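Local coordinates for histidine triad protein (Bacillus subtilis, PDB 1Y23), which probably binds purine nucleotides and hydrolyses nucleoside phosphoramidates or related nucleotide conjugates, as many histidine triad family proteins do, at residues N6-K11 with G15-A20; T42-K47 with H66-I71; N85-N90 with D113-V118. All blocks are in the same frame, centred on the assembly; numbering follows the deposited sequence.

Interaction 1: residues N6-K11 with G15-A20; sequences NCIFCK and GDIPSA. With ZN (zinc ion), chain G.
The flat carbonyl group of Lys11 takes the N-H of Ile17 from above its plane: Ile17 N lies 53° out of that plane and 3.2 Å from Lys11 O. The CxxC half of a Cys2His2 zinc site straddles the start of helix 8-13, with Cys7 at its N-cap and Cys10 in its first turn, and the bond to Ile17 holds the following loop against this helix. The carboxylate of Asp16 lies alongside Lys11, with OD2 4.1 Å from Lys11 CA. Away from this contact, the ring of Phe9 meets His102 edge-to-face in the interior, a place that suits a large aromatic side chain. Gly15 makes the bend between helix and loop; its positive phi comes easily to a glycine. Ile17 has CG1 anti to its carbonyl carbon (chi1 -64°) and an extended tip (chi2 -177°), which carries CD1 to the helix. There Ile17 CD1 lies 3.7 Å from Ile8 CG1, the two chains crossing at about a right angle, and 3.8 Å from Lys11 CB. Lys11 offers its methylenes to the isoleucine, while its folded end brings NZ to 4.3 Å from Asp16 OD2, an attraction that falls short of a salt bridge. Cys7 also caps the helix, Cys10 N giving a weak bond to its sulfur. His49 and His100 complete the zinc site, where Cys7 SG is 2.3 Å and Cys10 SG 2.5 Å from the metal.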
loop_
_atom_site.group_PDB
_atom_site.type_symbol
_atom_site.label_atom_id
_atom_site.label_comp_id
_atom_site.label_asym_id
_atom_site.label_seq_id
_atom_site.Cartn_x
_atom_site.Cartn_y
_atom_site.Cartn_z
ATOM N N ASN B 6 20.120 12.175 -8.523
ATOM C CA ASN B 6 20.834 11.047 -7.927
ATOM C C ASN B 6 19.834 9.976 -7.492
ATOM O O ASN B 6 19.993 9.359 -6.438
ATOM C CB ASN B 6 21.651 11.508 -6.715
ATOM C CG ASN B 6 22.579 12.668 -7.041
ATOM O OD1 ASN B 6 23.321 12.634 -8.032
ATOM N ND2 ASN B 6 22.553 13.699 -6.200
ATOM N N CYS B 7 18.813 9.763 -8.321
ATOM C CA CYS B 7 17.765 8.785 -8.047
ATOM C C CYS B 7 18.015 7.471 -8.768
ATOM O O CYS B 7 18.031 7.424 -9.994
ATOM C CB CYS B 7 16.404 9.331 -8.479
ATOM S SG CYS B 7 15.056 8.147 -8.268
ATOM N N ILE B 8 18.188 6.398 -8.005
ATOM C CA ILE B 8 18.447 5.093 -8.595
ATOM C C ILE B 8 17.285 4.573 -9.450
ATOM O O ILE B 8 17.500 3.818 -10.402
ATOM C CB ILE B 8 18.774 4.049 -7.501
ATOM C CG1 ILE B 8 19.485 2.845 -8.121
ATOM C CG2 ILE B 8 17.494 3.584 -6.812
ATOM C CD1 ILE B 8 20.031 1.871 -7.099
ATOM N N PHE B 9 16.058 4.972 -9.114
ATOM C CA PHE B 9 14.884 4.519 -9.869
ATOM C C PHE B 9 14.719 5.237 -11.204
ATOM O O PHE B 9 14.209 4.662 -12.167
ATOM C CB PHE B 9 13.604 4.683 -9.045
ATOM C CG PHE B 9 13.489 3.715 -7.901
ATOM C CD1 PHE B 9 14.340 2.613 -7.808
ATOM C CD2 PHE B 9 12.515 3.896 -6.921
ATOM C CE1 PHE B 9 14.223 1.707 -6.756
ATOM C CE2 PHE B 9 12.386 2.994 -5.861
ATOM C CZ PHE B 9 13.243 1.894 -5.777
ATOM N N CYS B 10 15.133 6.496 -11.257
ATOM C CA CYS B 10 15.048 7.246 -12.498
ATOM C C CYS B 10 16.062 6.665 -13.480
ATOM O O CYS B 10 15.821 6.634 -14.686
ATOM C CB CYS B 10 15.326 8.737 -12.251
ATOM S SG CYS B 10 13.850 9.711 -11.790
ATOM N N LYS B 11 17.190 6.190 -12.961
ATOM C CA LYS B 11 18.224 5.605 -13.812
ATOM C C LYS B 11 17.791 4.224 -14.308
ATOM O O LYS B 11 18.243 3.773 -15.357
ATOM C CB LYS B 11 19.550 5.503 -13.054
ATOM C CG LYS B 11 19.986 6.812 -12.421
ATOM C CD LYS B 11 21.397 6.728 -11.876
ATOM C CE LYS B 11 22.423 6.971 -12.978
ATOM N NZ LYS B 11 22.377 8.397 -13.428
ATOM N N GLY B 15 17.022 3.307 -18.169
ATOM C CA GLY B 15 17.844 2.224 -18.673
ATOM C C GLY B 15 19.316 2.263 -18.296
ATOM O O GLY B 15 20.046 1.310 -18.584
ATOM N N ASP B 16 19.769 3.344 -17.665
ATOM C CA ASP B 16 21.174 3.456 -17.264
ATOM C C ASP B 16 21.622 2.326 -16.331
ATOM O O ASP B 16 22.813 2.015 -16.248
ATOM C CB ASP B 16 21.448 4.797 -16.571
ATOM C CG ASP B 16 21.195 5.991 -17.470
ATOM O OD1 ASP B 16 21.702 6.012 -18.615
ATOM O OD2 ASP B 16 20.490 6.922 -17.021
ATOM N N ILE B 17 20.665 1.731 -15.621
ATOM C CA ILE B 17 20.923 0.631 -14.688
ATOM C C ILE B 17 20.011 -0.526 -15.090
ATOM O O ILE B 17 18.812 -0.338 -15.274
ATOM C CB ILE B 17 20.585 1.036 -13.221
ATOM C CG1 ILE B 17 21.513 2.165 -12.763
ATOM C CG2 ILE B 17 20.688 -0.181 -12.297
ATOM C CD1 ILE B 17 21.312 2.594 -11.324
ATOM N N PRO B 18 20.567 -1.741 -15.223
ATOM C CA PRO B 18 19.774 -2.911 -15.609
ATOM C C PRO B 18 18.744 -3.278 -14.547
ATOM O O PRO B 18 18.930 -2.978 -13.370
ATOM C CB PRO B 18 20.833 -3.993 -15.781
ATOM C CG PRO B 18 21.829 -3.634 -14.731
ATOM C CD PRO B 18 21.954 -2.132 -14.917
ATOM N N SER B 19 17.659 -3.920 -14.967
ATOM C CA SER B 19 16.609 -4.336 -14.040
ATOM C C SER B 19 15.854 -5.549 -14.566
ATOM O O SER B 19 15.870 -5.833 -15.763
ATOM C CB SER B 19 15.628 -3.178 -13.787
ATOM O OG SER B 19 15.037 -2.710 -14.990
ATOM N N ALA B 20 15.211 -6.279 -13.662
ATOM C CA ALA B 20 14.425 -7.449 -14.041
ATOM C C ALA B 20 12.983 -6.953 -14.119
ATOM O O ALA B 20 12.262 -6.950 -13.116
ATOM C CB ALA B 20 14.565 -8.540 -12.982
HETATM ZN ZN ZN G . 13.353 9.203 -9.436
#

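Interaction 2: residues T42-K47 with H66-I71; sequences TLVIPK and HAVPKI
Ile71 and Val44 meet tip to tip between strand 42-46 and helix 67-79, and the contact is carried by hydrocarbon alone. The end methyl of the isoleucine, CD1, lies 3.7 Å from Val44 CG2 and 4.1 Å from Val44 CG1, so it faces both prongs of the valine. Ile71 gets there by holding CG1 anti to its carbonyl carbon (chi1 -62°) and stretching the rest of the chain straight, the long end of an isoleucine spanning the distance to the strand. Val44, short and branched at CB as suits a strand, presents a broad two-methyl end. Looser touches flank this pair: Val44 CG1 is 4.4 Å from Val68 CG2, and Thr42 CG2 is 4.3 Å from Ile71 CG2.

The polar groups look elsewhere. Thr42 serves two ends at once, its methyl facing the helix while OG1 is hydrogen-bonded to Gly40 O, which probably lowers the cost of burying it. Val44 O is bonded to the hydroxyl of Tyr64, and Lys70 turns to a salt bridge with Asp58 of the second subunit. Within the helix, Ile71 N donates to Ala67 O at 2.9 Å, the i to i+4 bond of a helix, whose spacing puts Ala67 and Ile71 on the same side.

This is helix-on-sheet packing in the alpha+beta fold of the HIT family, with its antiparallel sheet. The axes of 42-46 and 67-71 run nearly antiparallel, at 159°, and approach to 10.0 Å. Strand 42-46 lies between strands 28-32 and 103-108, bonded through its backbone to both, with Phe9 of helix 8-13 packed on Leu43 and Ile45. Ile71 also reaches Ala30 of the adjoining strand 28-32 and Tyr23 of strand 21-24 beyond it.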
loop_
_atom_site.group_PDB
_atom_site.type_symbol
_atom_site.label_atom_id
_atom_site.label_comp_id
_atom_site.label_asym_id
_atom_site.label_seq_id
_atom_site.Cartn_x
_atom_site.Cartn_y
_atom_site.Cartn_z
ATOM N N THR B 42 8.436 -7.506 -5.884
ATOM C CA THR B 42 8.386 -6.534 -6.974
ATOM C C THR B 42 8.219 -5.070 -6.556
ATOM O O THR B 42 7.560 -4.764 -5.562
ATOM C CB THR B 42 7.226 -6.878 -7.938
ATOM O OG1 THR B 42 7.372 -8.226 -8.405
ATOM C CG2 THR B 42 7.219 -5.940 -9.128
ATOM N N LEU B 43 8.822 -4.174 -7.330
ATOM C CA LEU B 43 8.694 -2.738 -7.101
ATOM C C LEU B 43 7.891 -2.147 -8.253
ATOM O O LEU B 43 8.237 -2.338 -9.417
ATOM C CB LEU B 43 10.056 -2.060 -7.055
ATOM C CG LEU B 43 10.796 -2.251 -5.738
ATOM C CD1 LEU B 43 12.257 -1.869 -5.919
ATOM C CD2 LEU B 43 10.120 -1.400 -4.650
ATOM N N VAL B 44 6.814 -1.442 -7.922
ATOM C CA VAL B 44 5.970 -0.815 -8.929
ATOM C C VAL B 44 6.105 0.687 -8.732
ATOM O O VAL B 44 5.709 1.235 -7.695
ATOM C CB VAL B 44 4.487 -1.209 -8.764
ATOM C CG1 VAL B 44 3.659 -0.606 -9.878
ATOM C CG2 VAL B 44 4.340 -2.717 -8.749
ATOM N N ILE B 45 6.675 1.351 -9.726
ATOM C CA ILE B 45 6.873 2.784 -9.637
ATOM C C ILE B 45 6.376 3.503 -10.885
ATOM O O ILE B 45 6.245 2.901 -11.945
ATOM C CB ILE B 45 8.381 3.119 -9.445
ATOM C CG1 ILE B 45 9.130 3.012 -10.775
ATOM C CG2 ILE B 45 9.012 2.122 -8.471
ATOM C CD1 ILE B 45 10.579 3.450 -10.705
ATOM N N PRO B 46 6.054 4.801 -10.759
ATOM C CA PRO B 46 5.585 5.597 -11.897
ATOM C C PRO B 46 6.851 6.138 -12.548
ATOM O O PRO B 46 7.846 6.337 -11.861
ATOM C CB PRO B 46 4.780 6.700 -11.229
ATOM C CG PRO B 46 5.574 6.939 -9.992
ATOM C CD PRO B 46 5.843 5.534 -9.499
ATOM N N LYS B 47 6.832 6.366 -13.854
ATOM C CA LYS B 47 8.017 6.884 -14.520
ATOM C C LYS B 47 8.229 8.340 -14.126
ATOM O O LYS B 47 9.359 8.815 -14.073
ATOM C CB LYS B 47 7.882 6.742 -16.038
ATOM C CG LYS B 47 7.792 5.280 -16.525
ATOM C CD LYS B 47 7.868 5.174 -18.055
ATOM C CE LYS B 47 7.810 3.732 -18.539
ATOM N NZ LYS B 47 7.973 3.623 -20.019
ATOM N N HIS B 66 -3.837 1.203 -11.388
ATOM C CA HIS B 66 -4.429 0.077 -12.096
ATOM C C HIS B 66 -3.422 -1.064 -12.306
ATOM O O HIS B 66 -3.790 -2.244 -12.303
ATOM C CB HIS B 66 -5.012 0.514 -13.450
ATOM C CG HIS B 66 -3.981 0.750 -14.504
ATOM N ND1 HIS B 66 -3.375 1.973 -14.695
ATOM C CD2 HIS B 66 -3.391 -0.102 -15.378
ATOM C CE1 HIS B 66 -2.454 1.865 -15.637
ATOM N NE2 HIS B 66 -2.443 0.615 -16.067
ATOM N N ALA B 67 -2.152 -0.720 -12.479
ATOM C CA ALA B 67 -1.124 -1.737 -12.683
ATOM C C ALA B 67 -0.888 -2.622 -11.446
ATOM O O ALA B 67 -0.511 -3.792 -11.575
ATOM C CB ALA B 67 0.189 -1.082 -13.114
ATOM N N VAL B 68 -1.122 -2.074 -10.254
ATOM C CA VAL B 68 -0.915 -2.823 -9.016
ATOM C C VAL B 68 -1.713 -4.132 -8.948
ATOM O O VAL B 68 -1.156 -5.196 -8.668
ATOM C CB VAL B 68 -1.237 -1.933 -7.780
ATOM C CG1 VAL B 68 -1.239 -2.770 -6.495
ATOM C CG2 VAL B 68 -0.198 -0.829 -7.679
ATOM N N PRO B 69 -3.028 -4.074 -9.199
ATOM C CA PRO B 69 -3.833 -5.299 -9.148
ATOM C C PRO B 69 -3.379 -6.317 -10.195
ATOM O O PRO B 69 -3.265 -7.512 -9.906
ATOM C CB PRO B 69 -5.247 -4.787 -9.407
ATOM C CG PRO B 69 -5.212 -3.407 -8.804
ATOM C CD PRO B 69 -3.893 -2.888 -9.322
ATOM N N LYS B 70 -3.113 -5.837 -11.406
ATOM C CA LYS B 70 -2.676 -6.712 -12.488
ATOM C C LYS B 70 -1.396 -7.443 -12.093
ATOM O O LYS B 70 -1.316 -8.668 -12.186
ATOM C CB LYS B 70 -2.424 -5.907 -13.765
ATOM C CG LYS B 70 -3.632 -5.165 -14.309
ATOM C CD LYS B 70 -3.233 -4.337 -15.524
ATOM C CE LYS B 70 -4.429 -3.785 -16.271
ATOM N NZ LYS B 70 -5.183 -2.797 -15.487
ATOM N N ILE B 71 -0.399 -6.684 -11.658
ATOM C CA ILE B 71 0.872 -7.267 -11.262
ATOM C C ILE B 71 0.695 -8.214 -10.084
ATOM O O ILE B 71 1.304 -9.286 -10.044
ATOM C CB ILE B 71 1.892 -6.162 -10.919
ATOM C CG1 ILE B 71 2.146 -5.317 -12.177
ATOM C CG2 ILE B 71 3.192 -6.773 -10.418
ATOM C CD1 ILE B 71 3.006 -4.079 -11.959
#

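Interaction 3: residues N85-N90 with D113-V118; sequences NTLNNN and DGFGAV
The ring of Phe115 slants across the ends of two side chains from strand 83-90, with Asn85 by one flank and Leu87 by another. Its CE1 lies 3.9 Å from Leu87 CD2, the hydrophobic part of the contact. On the Asn85 side, OD1 is 3.8 Å from both CD2 and CE2 of the phenylalanine, and the amide and ring planes stand 63° apart, so the two groups are neither stacked nor perpendicular. Phe115 swings its ring toward the strand by holding CG anti to the backbone N (chi1 174°). Asn85 and Leu87, two residues apart on an extended strand, both send their side chains to the side of 113-118.

An asparagine suits its place because its buried amide has partners at both ends: OD1 accepts from Arg108 NH2, while ND2 donates to Ala94 O and Asn89 OD1 of the second subunit. Strand 83-90 is the outermost of its own chain's sheet, and here it pairs antiparallel with a strand of the other copy, so that the sheet runs on through the dimer, as in HIT proteins of the Hint type. Residues of 115-118 pair across the interface too, and Phe115 packs on Ala117 of the second subunit as well as on Ile106 and Val37 of its own chain. With an alanine in place of Phe115, Leu87 CD2 would probably lose this apolar partner and a gap would open beside the Asn85 amide, close to the dimer interface.

Farther along the strand the amides engage one another: Asn90 ND2 donates to Asn88 OD1 at 3.0 Å, from above that carbonyl's plane, and also to Leu84 O of the second subunit.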
loop_
_atom_site.group_PDB
_atom_site.type_symbol
_atom_site.label_atom_id
_atom_site.label_comp_id
_atom_site.label_asym_id
_atom_site.label_seq_id
_atom_site.Cartn_x
_atom_site.Cartn_y
_atom_site.Cartn_z
ATOM N N ASN B 85 1.226 -8.867 0.333
ATOM C CA ASN B 85 1.038 -7.519 0.867
ATOM C C ASN B 85 1.536 -6.477 -0.119
ATOM O O ASN B 85 2.314 -6.783 -1.024
ATOM C CB ASN B 85 1.825 -7.286 2.175
ATOM C CG ASN B 85 1.770 -8.456 3.139
ATOM O OD1 ASN B 85 2.554 -9.396 3.029
ATOM N ND2 ASN B 85 0.854 -8.394 4.099
ATOM N N THR B 86 1.061 -5.248 0.054
ATOM C CA THR B 86 1.544 -4.125 -0.738
ATOM C C THR B 86 1.928 -3.137 0.354
ATOM O O THR B 86 1.194 -2.951 1.331
ATOM C CB THR B 86 0.467 -3.505 -1.718
ATOM O OG1 THR B 86 -0.585 -2.863 -0.980
ATOM C CG2 THR B 86 -0.114 -4.584 -2.625
ATOM N N LEU B 87 3.110 -2.551 0.196
ATOM C CA LEU B 87 3.664 -1.605 1.153
ATOM C C LEU B 87 4.317 -0.417 0.476
ATOM O O LEU B 87 5.088 -0.556 -0.475
ATOM C CB LEU B 87 4.709 -2.294 2.031
ATOM C CG LEU B 87 5.471 -1.427 3.040
ATOM C CD1 LEU B 87 4.520 -0.924 4.121
ATOM C CD2 LEU B 87 6.598 -2.248 3.664
ATOM N N ASN B 88 4.010 0.759 0.994
ATOM C CA ASN B 88 4.552 1.997 0.477
ATOM C C ASN B 88 5.149 2.738 1.673
ATOM O O ASN B 88 4.490 2.877 2.698
ATOM C CB ASN B 88 3.420 2.811 -0.138
ATOM C CG ASN B 88 3.821 4.230 -0.427
ATOM O OD1 ASN B 88 3.025 5.155 -0.281
ATOM N ND2 ASN B 88 5.056 4.415 -0.848
ATOM N N ASN B 89 6.390 3.205 1.557
ATOM C CA ASN B 89 7.026 3.931 2.658
ATOM C C ASN B 89 7.295 5.373 2.242
ATOM O O ASN B 89 7.816 5.626 1.157
ATOM C CB ASN B 89 8.351 3.270 3.061
ATOM C CG ASN B 89 8.206 1.786 3.347
ATOM O OD1 ASN B 89 7.262 1.358 4.013
ATOM N ND2 ASN B 89 9.162 0.993 2.860
ATOM N N ASN B 90 6.951 6.310 3.119
ATOM C CA ASN B 90 7.142 7.727 2.852
ATOM C C ASN B 90 7.933 8.381 3.978
ATOM O O ASN B 90 7.417 8.598 5.076
ATOM C CB ASN B 90 5.783 8.401 2.696
ATOM C CG ASN B 90 4.946 7.763 1.604
ATOM O OD1 ASN B 90 5.152 8.011 0.417
ATOM N ND2 ASN B 90 4.008 6.919 2.003
ATOM N N ASP B 113 9.554 -15.959 5.241
ATOM C CA ASP B 113 9.281 -14.651 4.655
ATOM C C ASP B 113 10.167 -13.570 5.241
ATOM O O ASP B 113 10.258 -13.417 6.460
ATOM C CB ASP B 113 7.817 -14.242 4.839
ATOM C CG ASP B 113 6.875 -15.056 3.982
ATOM O OD1 ASP B 113 7.263 -15.422 2.847
ATOM O OD2 ASP B 113 5.740 -15.312 4.440
ATOM N N GLY B 114 10.817 -12.814 4.361
ATOM C CA GLY B 114 11.690 -11.738 4.801
ATOM C C GLY B 114 10.905 -10.510 5.235
ATOM O O GLY B 114 11.488 -9.483 5.593
ATOM N N PHE B 115 9.578 -10.605 5.183
ATOM C CA PHE B 115 8.724 -9.493 5.591
ATOM C C PHE B 115 7.692 -9.909 6.629
ATOM O O PHE B 115 7.114 -10.996 6.564
ATOM C CB PHE B 115 7.989 -8.864 4.398
ATOM C CG PHE B 115 6.985 -7.811 4.802
ATOM C CD1 PHE B 115 7.411 -6.550 5.230
ATOM C CD2 PHE B 115 5.626 -8.109 4.837
ATOM C CE1 PHE B 115 6.501 -5.600 5.688
ATOM C CE2 PHE B 115 4.707 -7.168 5.293
ATOM C CZ PHE B 115 5.144 -5.907 5.724
ATOM N N GLY B 116 7.475 -9.016 7.584
ATOM C CA GLY B 116 6.522 -9.250 8.649
ATOM C C GLY B 116 6.169 -7.917 9.269
ATOM O O GLY B 116 7.032 -7.054 9.441
ATOM N N ALA B 117 4.902 -7.744 9.609
ATOM C CA ALA B 117 4.443 -6.492 10.192
ATOM C C ALA B 117 4.240 -6.558 11.702
ATOM O O ALA B 117 3.374 -7.291 12.192
ATOM C CB ALA B 117 3.144 -6.061 9.515
ATOM N N VAL B 118 5.041 -5.789 12.435
ATOM C CA VAL B 118 4.917 -5.713 13.885
ATOM C C VAL B 118 3.598 -4.970 14.094
ATOM O O VAL B 118 3.432 -3.861 13.582
ATOM C CB VAL B 118 6.069 -4.884 14.509
ATOM C CG1 VAL B 118 5.794 -4.632 15.981
ATOM C CG2 VAL B 118 7.395 -5.609 14.332
#

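In the fold
Along the chain the three contacts follow in series. Interaction 1, at the zinc-bearing end, lies about 16 Å, centre to centre, from interaction 2, and the two touch through Phe9, which packs on Leu43 and Ile45 of strand 42-46. Interactions 2 and 3 are also about 16 Å apart between centres; helix 67-79 of the former leads directly into strand 83-90 of the latter, and strands 42-46 and 83-90 both flank strand 103-108 of the same sheet. Interactions 1 and 3 do not meet, their centres being about 23 Å apart. The series thus runs from the metal site through the helix-covered sheet to the strand where the subunits join.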